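Local coordinates for protein endoglucanase (PDB 2YIK) that probably hydrolyses beta-1,4-glucosidic bonds within cellulose, acting as a family 9 glycoside hydrolase whose catalytic domain holds calcium and zinc ions, at residues N319-W322 with S323-C327; Q484-R488 with T489-I493. All blocks are in the same frame, centred on the assembly; numbering follows the deposited sequence.

Contact 1: N319-W322 with S323-C327; sequences NDVW and SGTAC
The chain leaves the loop at Val321, the N-cap residue, and winds straight into helix 322-336, where Thr325 N bonds back to Val321 O at 3.0 Å and Ala326 N to Trp322 O at 2.9 Å. The side chain of Thr325 doubles the first of these bonds. With chi1 at -63°, its hydroxyl stands beside its own backbone N and faces back down the helix, so that Thr325 OG1 donates to Val321 O at 2.8 Å. The two donors come to this carbonyl from opposite faces: the amide is tilted modestly from its plane, while the hydroxyl lies well above it, 39° out. A buried oxygen is thus held from two sides by a single residue.

Just ahead of the helix, Asp320 reaches forward along the chain in an Asx turn. Its OD1 accepts from Trp322 N at 2.9 Å, with the donor nearly in line with the C-O bond. The same oxygen is also approached by a water that accepts from Ser323 N at 2.9 Å, and in this way the carboxylate serves two amides at the start of the helix, one directly and, probably, one through the water. The other oxygen, OD2, makes a salt bridge to Lys277. Lys277 belongs to a calcium site together with Asp280, which takes up Val321 N, and Asp281, which the Val321 side chain touches. In the (alpha/alpha)6 barrel of family 9 catalytic domains, the helix start is therefore tied to that site.

The Trp322 indole lies alongside the first turn of the helix, buried, with CE3 4.4 Å from Thr325 CB in an oblique approach. The Trp322 side chain also packs on Lys277 and Ala310, whereas Ser323 meets Ile365 and Leu368 of helix 363-373.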
loop_
_atom_site.group_PDB
_atom_site.type_symbol
_atom_site.label_atom_id
_atom_site.label_comp_id
_atom_site.label_asym_id
_atom_site.label_seq_id
_atom_site.Cartn_x
_atom_site.Cartn_y
_atom_site.Cartn_z
ATOM N N ASN A 319 -2.291 -7.100 5.475
ATOM C CA ASN A 319 -2.571 -8.514 5.717
ATOM C C ASN A 319 -4.028 -8.919 5.465
ATOM O O ASN A 319 -4.430 -10.047 5.757
ATOM C CB ASN A 319 -2.152 -8.882 7.149
ATOM C CG ASN A 319 -2.018 -10.381 7.353
ATOM O OD1 ASN A 319 -1.555 -11.103 6.466
ATOM N ND2 ASN A 319 -2.403 -10.854 8.535
ATOM N N ASP A 320 -4.819 -8.001 4.918
ATOM C CA ASP A 320 -6.219 -8.297 4.623
ATOM C C ASP A 320 -6.845 -7.225 3.742
ATOM O O ASP A 320 -7.191 -6.144 4.210
ATOM C CB ASP A 320 -7.034 -8.411 5.909
ATOM C CG ASP A 320 -8.438 -8.934 5.660
ATOM O OD1 ASP A 320 -9.029 -8.616 4.604
ATOM O OD2 ASP A 320 -8.957 -9.657 6.527
ATOM N N VAL A 321 -7.004 -7.536 2.464
ATOM C CA VAL A 321 -7.583 -6.585 1.533
ATOM C C VAL A 321 -8.994 -6.976 1.088
ATOM O O VAL A 321 -9.449 -6.585 0.013
ATOM C CB VAL A 321 -6.658 -6.400 0.299
ATOM C CG1 VAL A 321 -5.324 -5.802 0.748
ATOM C CG2 VAL A 321 -6.442 -7.747 -0.423
ATOM N N TRP A 322 -9.691 -7.742 1.924
ATOM C CA TRP A 322 -11.059 -8.157 1.605
ATOM C C TRP A 322 -12.013 -6.957 1.488
ATOM O O TRP A 322 -12.863 -6.924 0.604
ATOM C CB TRP A 322 -11.608 -9.120 2.670
ATOM C CG TRP A 322 -11.214 -10.578 2.509
ATOM C CD1 TRP A 322 -10.667 -11.384 3.466
ATOM C CD2 TRP A 322 -11.397 -11.406 1.341
ATOM N NE1 TRP A 322 -10.479 -12.655 2.968
ATOM C CE2 TRP A 322 -10.892 -12.693 1.668
ATOM C CE3 TRP A 322 -11.879 -11.171 0.045
ATOM C CZ2 TRP A 322 -10.930 -13.763 0.755
ATOM C CZ3 TRP A 322 -11.910 -12.238 -0.864
ATOM C CH2 TRP A 322 -11.411 -13.510 -0.508
ATOM N N SER A 323 -11.879 -5.973 2.374
ATOM C CA SER A 323 -12.773 -4.824 2.325
ATOM C C SER A 323 -12.548 -3.995 1.070
ATOM O O SER A 323 -13.497 -3.494 0.485
ATOM C CB SER A 323 -12.636 -3.953 3.586
ATOM O OG SER A 323 -11.303 -3.552 3.815
ATOM N N GLY A 324 -11.295 -3.858 0.654
ATOM C CA GLY A 324 -11.010 -3.112 -0.559
ATOM C C GLY A 324 -11.593 -3.875 -1.739
ATOM O O GLY A 324 -12.183 -3.290 -2.650
ATOM N N THR A 325 -11.429 -5.193 -1.710
ATOM C CA THR A 325 -11.942 -6.057 -2.765
ATOM C C THR A 325 -13.453 -5.875 -2.881
ATOM O O THR A 325 -13.978 -5.684 -3.975
ATOM C CB THR A 325 -11.613 -7.549 -2.470
ATOM O OG1 THR A 325 -10.193 -7.733 -2.466
ATOM C CG2 THR A 325 -12.217 -8.460 -3.522
ATOM N N ALA A 326 -14.149 -5.919 -1.749
ATOM C CA ALA A 326 -15.598 -5.761 -1.748
ATOM C C ALA A 326 -16.004 -4.452 -2.405
ATOM O O ALA A 326 -16.982 -4.411 -3.139
ATOM C CB ALA A 326 -16.144 -5.821 -0.327
ATOM N N CYS A 327 -15.250 -3.386 -2.141
ATOM C CA CYS A 327 -15.543 -2.081 -2.728
ATOM C C CYS A 327 -15.446 -2.124 -4.252
ATOM O O CYS A 327 -16.309 -1.599 -4.955
ATOM C CB CYS A 327 -14.569 -1.017 -2.201
ATOM S SG CYS A 327 -14.832 -0.496 -0.494
HETATM O O HOH W 1 -10.293 -5.913 4.779
#

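Contact 2: Q484-R488 with T489-I493; sequences QHVDR and TNDYI
Asp491 N reaches back to Arg488 O at 3.0 Å and closes a type I beta turn with Thr489 and Asn490 at its corners. The N-H points well at the oxygen, but it sits high above the carbonyl plane.

A side-chain bond spans the same turn. Arg488 and Asn490 run alongside each other in the same direction, and Arg488 NE donates to Asn490 OD1 at 3.2 Å. The bond is long and moderately bent, with the amide and guanidinium planes 59° apart. The arginine gets there by bending at chi3 (61°), which brings the edge of its guanidinium group beside the asparagine; Arg488 also touches Ser464. Thr489 OG1 is hydrogen-bonded to His467 NE2, the threonine side chain lying about 5 Å from that of His451, the predicted active-site residue.

Asp491 points toward the preceding residues, its CG anti to the backbone N (chi1 176°). Its OD1 accepts from Tyr494 N and, weakly, from Ile493 N, which fixes the rotation of the carboxylate. That leaves Asp491 OD2 2.7 Å from Val486 O. Two oxygens this close suggest that the acid probably carries a proton and shares it with the carbonyl, consistent with a raised pKa for Asp491.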
loop_
_atom_site.group_PDB
_atom_site.type_symbol
_atom_site.label_atom_id
_atom_site.label_comp_id
_atom_site.label_asym_id
_atom_site.label_seq_id
_atom_site.Cartn_x
_atom_site.Cartn_y
_atom_site.Cartn_z
ATOM N N GLN A 484 -3.114 8.114 25.166
ATOM C CA GLN A 484 -1.780 8.610 25.489
ATOM C C GLN A 484 -0.763 8.231 24.394
ATOM O O GLN A 484 -0.997 7.344 23.565
ATOM C CB GLN A 484 -1.278 8.081 26.831
ATOM C CG GLN A 484 -2.162 8.416 28.044
ATOM C CD GLN A 484 -2.191 9.902 28.362
ATOM O OE1 GLN A 484 -1.461 10.391 29.236
ATOM N NE2 GLN A 484 -3.061 10.627 27.665
ATOM N N HIS A 485 0.364 8.941 24.392
ATOM C CA HIS A 485 1.396 8.747 23.382
ATOM C C HIS A 485 2.786 9.204 23.843
ATOM O O HIS A 485 2.927 10.259 24.465
ATOM C CB HIS A 485 1.001 9.555 22.132
ATOM C CG HIS A 485 2.024 9.529 21.031
ATOM N ND1 HIS A 485 2.074 8.528 20.087
ATOM C CD2 HIS A 485 3.009 10.404 20.709
ATOM C CE1 HIS A 485 3.048 8.784 19.225
ATOM N NE2 HIS A 485 3.629 9.915 19.582
ATOM N N VAL A 486 3.816 8.417 23.532
ATOM C CA VAL A 486 5.185 8.790 23.888
ATOM C C VAL A 486 5.935 9.147 22.612
ATOM O O VAL A 486 6.207 8.290 21.773
ATOM C CB VAL A 486 5.928 7.650 24.615
ATOM C CG1 VAL A 486 7.419 8.011 24.756
ATOM C CG2 VAL A 486 5.297 7.429 25.997
ATOM N N ASP A 487 6.252 10.430 22.472
ATOM C CA ASP A 487 6.942 10.925 21.287
ATOM C C ASP A 487 8.469 10.833 21.397
ATOM O O ASP A 487 9.143 11.823 21.678
ATOM C CB ASP A 487 6.492 12.371 21.020
ATOM C CG ASP A 487 7.022 12.922 19.709
ATOM O OD1 ASP A 487 7.494 12.128 18.870
ATOM O OD2 ASP A 487 6.950 14.154 19.521
ATOM N N ARG A 488 8.997 9.632 21.173
ATOM C CA ARG A 488 10.434 9.374 21.220
ATOM C C ARG A 488 10.854 8.518 20.030
ATOM O O ARG A 488 10.098 7.655 19.577
ATOM C CB ARG A 488 10.817 8.642 22.508
ATOM C CG ARG A 488 10.879 9.515 23.755
ATOM C CD ARG A 488 11.387 8.684 24.929
ATOM N NE ARG A 488 12.732 8.167 24.672
ATOM C CZ ARG A 488 13.856 8.870 24.811
ATOM N NH1 ARG A 488 13.805 10.136 25.217
ATOM N NH2 ARG A 488 15.032 8.309 24.533
ATOM N N THR A 489 12.063 8.748 19.531
ATOM C CA THR A 489 12.573 7.995 18.398
ATOM C C THR A 489 12.572 6.486 18.670
ATOM O O THR A 489 12.316 5.687 17.764
ATOM C CB THR A 489 14.002 8.464 18.037
ATOM O OG1 THR A 489 13.972 9.855 17.688
ATOM C CG2 THR A 489 14.553 7.665 16.857
ATOM N N ASN A 490 12.836 6.081 19.910
ATOM C CA ASN A 490 12.857 4.651 20.207
ATOM C C ASN A 490 11.507 4.039 20.581
ATOM O O ASN A 490 11.448 2.863 20.953
ATOM C CB ASN A 490 13.901 4.328 21.290
ATOM C CG ASN A 490 13.585 4.973 22.628
ATOM O OD1 ASN A 490 12.527 5.573 22.811
ATOM N ND2 ASN A 490 14.508 4.840 23.579
ATOM N N ASP A 491 10.427 4.818 20.496
ATOM C CA ASP A 491 9.097 4.274 20.783
ATOM C C ASP A 491 8.671 3.646 19.460
ATOM O O ASP A 491 8.029 4.294 18.628
ATOM C CB ASP A 491 8.106 5.381 21.180
ATOM C CG ASP A 491 6.691 4.852 21.384
ATOM O OD1 ASP A 491 6.515 3.610 21.321
ATOM O OD2 ASP A 491 5.758 5.667 21.608
ATOM N N TYR A 492 9.034 2.380 19.266
ATOM C CA TYR A 492 8.725 1.701 18.018
ATOM C C TYR A 492 7.290 1.238 17.818
ATOM O O TYR A 492 6.953 0.723 16.750
ATOM C CB TYR A 492 9.672 0.514 17.812
ATOM C CG TYR A 492 9.581 -0.531 18.890
ATOM C CD1 TYR A 492 10.313 -0.414 20.074
ATOM C CD2 TYR A 492 8.730 -1.627 18.741
ATOM C CE1 TYR A 492 10.194 -1.373 21.094
ATOM C CE2 TYR A 492 8.602 -2.584 19.743
ATOM C CZ TYR A 492 9.331 -2.455 20.915
ATOM O OH TYR A 492 9.182 -3.412 21.904
ATOM N N ILE A 493 6.440 1.396 18.826
ATOM C CA ILE A 493 5.050 0.989 18.660
ATOM C C ILE A 493 4.198 2.188 18.264
ATOM O O ILE A 493 3.592 2.220 17.188
ATOM C CB ILE A 493 4.470 0.379 19.957
ATOM C CG1 ILE A 493 5.136 -0.964 20.246
ATOM C CG2 ILE A 493 2.960 0.187 19.820
ATOM C CD1 ILE A 493 4.987 -1.957 19.103
#

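How the contacts relate
Contacts 1 and 2 follow one another along the chain inside a single glycosyl hydrolase family 9 range. Their centres lie 30 Å apart and their nearest atoms about 16 Å apart, so neither touches the other. Contact 1 is buried, its centre 12 Å from that of the chain, and it belongs to the helical scaffold: the Val321 side chain is about 5 Å from a bound calcium ion. Contact 2 is a surface turn, 23 Å from the chain centre, in the long loop before helix 499-516, and it is the one that borders the predicted active site at His451. One contact thus starts a helix beside a metal; the other shapes a loop near the probable catalytic region.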